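Local atomic coordinates of extracellular ligand-binding receptor (Verminephrobacter eiseniae, PDB entry 4M88), a protein that probably binds an amino acid or similar small solute outside the cell and delivers it to an ABC transporter. Residues 254-260 / 284-290. Sequence-based numbering, arbitrary orientation.
Sequences QAFPDPN and YTEFQLE. With GOL (glycerol), chain D.
Asn260 grips the backbone of Tyr284 with both ends of its side-chain amide. Its OD1 accepts a hydrogen bond from Tyr284 N at 2.9 Å, in the carbonyl plane and on a lone pair. Its ND2 donates to Tyr284 O, also at 2.9 Å but tilted from that carbonyl's plane. The pair ties the loop after strand 250-254 to Tyr284, just before helix 286-303, within a periplasmic-binding-protein fold of the leucine-binding family. Asp258 shapes the loop by an Asx turn, its OD1 accepting from Asn260 N. On the helix side, Thr285 is the N-cap and forms a capping box with Gln288.

The second polar link is Gln254 NE2 to Glu286 OE2, 3.0 Å long and fairly straight at 163°. It uses the anti lone pair of OE2 and lies close to the amide plane of Gln254. Both side chains bend at chi2 (-74° in Gln254, 83° in Glu286) and cross at about a right angle. Gln254 NE2 is also hydrogen-bonded to Tyr357 OH. A glycerol, probably from the crystallisation liquor, also donates from O2 to Glu286 OE2, and its O1 accepts from Asn260 ND2. An alanine in place of Glu286 is likely to leave Gln254 NE2 without this acceptor and to cost the glycerol one of its holds.

Beyond these bonds, Pro259 packs its CB against Thr285 O at 3.6 Å and lies near the CB atoms of Tyr284 and Leu289. Leu289 CD2 touches Phe256 CB. Glu290, whose carboxylate is held by Arg122 and Asn102, has its CA over one face of the Phe256 ring, and its side chain reaches round to the edge, beside CE2 and CZ. Its OE2 lies in plane at the ring edge, while its CD comes within 3.4 Å of Phe256 CE2.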
loop_
_atom_site.group_PDB
_atom_site.type_symbol
_atom_site.label_atom_id
_atom_site.label_comp_id
_atom_site.label_asym_id
_atom_site.label_seq_id
_atom_site.Cartn_x
_atom_site.Cartn_y
_atom_site.Cartn_z
ATOM N N GLN A 254 2.836 6.073 6.949
ATOM C CA GLN A 254 2.947 4.615 6.986
ATOM C C GLN A 254 1.626 3.985 7.366
ATOM O O GLN A 254 0.939 4.475 8.259
ATOM C CB GLN A 254 4.010 4.184 7.993
ATOM C CG GLN A 254 5.390 4.762 7.738
ATOM C CD GLN A 254 6.108 4.130 6.556
ATOM O OE1 GLN A 254 5.486 3.676 5.585
ATOM N NE2 GLN A 254 7.433 4.102 6.630
ATOM N N ALA A 255 1.271 2.891 6.692
ATOM C CA ALA A 255 0.035 2.178 6.998
ATOM C C ALA A 255 0.316 0.995 7.914
ATOM O O ALA A 255 -0.610 0.320 8.373
ATOM C CB ALA A 255 -0.639 1.691 5.711
ATOM N N PHE A 256 1.594 0.761 8.190
ATOM C CA PHE A 256 2.006 -0.392 8.986
ATOM C C PHE A 256 3.148 0.043 9.886
ATOM O O PHE A 256 3.798 1.059 9.597
ATOM C CB PHE A 256 2.498 -1.504 8.053
ATOM C CG PHE A 256 1.472 -1.962 7.068
ATOM C CD1 PHE A 256 0.426 -2.779 7.478
ATOM C CD2 PHE A 256 1.537 -1.570 5.734
ATOM C CE1 PHE A 256 -0.533 -3.213 6.578
ATOM C CE2 PHE A 256 0.580 -1.998 4.827
ATOM C CZ PHE A 256 -0.457 -2.824 5.252
ATOM N N PRO A 257 3.415 -0.722 10.965
ATOM C CA PRO A 257 4.599 -0.434 11.791
ATOM C C PRO A 257 5.855 -0.500 10.937
ATOM O O PRO A 257 5.849 -1.110 9.866
ATOM C CB PRO A 257 4.602 -1.577 12.816
ATOM C CG PRO A 257 3.157 -2.003 12.912
ATOM C CD PRO A 257 2.625 -1.849 11.502
ATOM N N ASP A 258 6.923 0.143 11.382
ATOM C CA ASP A 258 8.121 0.188 10.565
ATOM C C ASP A 258 8.686 -1.218 10.392
ATOM O O ASP A 258 8.815 -1.953 11.367
ATOM C CB ASP A 258 9.169 1.104 11.199
ATOM C CG ASP A 258 10.330 1.366 10.264
ATOM O OD1 ASP A 258 11.219 0.491 10.198
ATOM O OD2 ASP A 258 10.330 2.424 9.586
ATOM N N PRO A 259 9.023 -1.591 9.139
ATOM C CA PRO A 259 9.507 -2.944 8.829
ATOM C C PRO A 259 10.893 -3.226 9.403
ATOM O O PRO A 259 11.299 -4.386 9.479
ATOM C CB PRO A 259 9.539 -2.969 7.296
ATOM C CG PRO A 259 9.647 -1.523 6.883
ATOM C CD PRO A 259 8.858 -0.764 7.928
ATOM N N ASN A 260 11.601 -2.180 9.818
ATOM C CA ASN A 260 12.948 -2.359 10.333
ATOM C C ASN A 260 13.119 -2.110 11.830
ATOM O O ASN A 260 14.220 -2.244 12.362
ATOM C CB ASN A 260 13.932 -1.497 9.530
ATOM C CG ASN A 260 14.056 -1.969 8.100
ATOM O OD1 ASN A 260 14.541 -3.073 7.852
ATOM N ND2 ASN A 260 13.604 -1.144 7.149
ATOM N N TYR A 284 14.656 -4.225 5.210
ATOM C CA TYR A 284 13.325 -4.556 4.672
ATOM C C TYR A 284 12.535 -3.337 4.218
ATOM O O TYR A 284 12.871 -2.209 4.571
ATOM C CB TYR A 284 12.517 -5.350 5.694
ATOM C CG TYR A 284 13.280 -6.554 6.171
ATOM C CD1 TYR A 284 13.853 -7.433 5.261
ATOM C CD2 TYR A 284 13.479 -6.782 7.521
ATOM C CE1 TYR A 284 14.588 -8.525 5.685
ATOM C CE2 TYR A 284 14.204 -7.865 7.959
ATOM C CZ TYR A 284 14.758 -8.733 7.037
ATOM O OH TYR A 284 15.485 -9.817 7.472
ATOM N N THR A 285 11.488 -3.570 3.425
ATOM C CA THR A 285 10.632 -2.483 2.949
ATOM C C THR A 285 9.189 -2.637 3.428
ATOM O O THR A 285 8.775 -3.710 3.894
ATOM C CB THR A 285 10.590 -2.408 1.417
ATOM O OG1 THR A 285 9.819 -3.503 0.904
ATOM C CG2 THR A 285 11.984 -2.462 0.841
ATOM N N GLU A 286 8.424 -1.559 3.275
ATOM C CA GLU A 286 7.014 -1.540 3.631
ATOM C C GLU A 286 6.201 -2.502 2.759
ATOM O O GLU A 286 5.218 -3.083 3.213
ATOM C CB GLU A 286 6.472 -0.115 3.488
ATOM C CG GLU A 286 7.092 0.899 4.470
ATOM C CD GLU A 286 8.436 1.457 4.009
ATOM O OE1 GLU A 286 8.997 0.962 3.003
ATOM O OE2 GLU A 286 8.923 2.410 4.659
ATOM N N PHE A 287 6.604 -2.682 1.507
ATOM C CA PHE A 287 5.883 -3.626 0.651
ATOM C C PHE A 287 6.085 -5.080 1.073
ATOM O O PHE A 287 5.163 -5.885 0.981
ATOM C CB PHE A 287 6.232 -3.427 -0.819
ATOM C CG PHE A 287 5.538 -2.244 -1.431
ATOM C CD1 PHE A 287 4.177 -2.046 -1.214
ATOM C CD2 PHE A 287 6.243 -1.310 -2.165
ATOM C CE1 PHE A 287 3.523 -0.936 -1.750
ATOM C CE2 PHE A 287 5.600 -0.205 -2.708
ATOM C CZ PHE A 287 4.236 -0.021 -2.500
ATOM N N GLN A 288 7.283 -5.421 1.528
ATOM C CA GLN A 288 7.497 -6.756 2.095
ATOM C C GLN A 288 6.588 -6.961 3.300
ATOM O O GLN A 288 5.960 -8.001 3.441
ATOM C CB GLN A 288 8.964 -6.945 2.490
ATOM C CG GLN A 288 9.864 -7.057 1.262
ATOM C CD GLN A 288 11.322 -6.886 1.571
ATOM O OE1 GLN A 288 11.683 -6.389 2.632
ATOM N NE2 GLN A 288 12.182 -7.294 0.633
ATOM N N LEU A 289 6.510 -5.964 4.172
ATOM C CA LEU A 289 5.687 -6.105 5.368
ATOM C C LEU A 289 4.213 -6.173 5.001
ATOM O O LEU A 289 3.457 -6.928 5.603
ATOM C CB LEU A 289 5.963 -4.974 6.368
ATOM C CG LEU A 289 5.099 -4.978 7.630
ATOM C CD1 LEU A 289 5.230 -6.299 8.370
ATOM C CD2 LEU A 289 5.525 -3.837 8.542
ATOM N N GLU A 290 3.807 -5.399 3.997
ATOM C CA GLU A 290 2.422 -5.420 3.533
ATOM C C GLU A 290 2.050 -6.791 2.992
ATOM O O GLU A 290 0.945 -7.284 3.240
ATOM C CB GLU A 290 2.203 -4.363 2.444
ATOM C CG GLU A 290 0.754 -4.242 2.000
ATOM C CD GLU A 290 0.402 -2.844 1.503
ATOM O OE1 GLU A 290 1.327 -2.033 1.235
ATOM O OE2 GLU A 290 -0.809 -2.547 1.395
HETATM C C1 GOL D . 11.524 2.293 6.772
HETATM O O1 GOL D . 12.269 1.453 7.625
HETATM C C2 GOL D . 11.994 2.142 5.323
HETATM O O2 GOL D . 11.375 3.167 4.570
HETATM C C3 GOL D . 13.518 2.277 5.228
HETATM O O3 GOL D . 13.936 2.157 3.878
#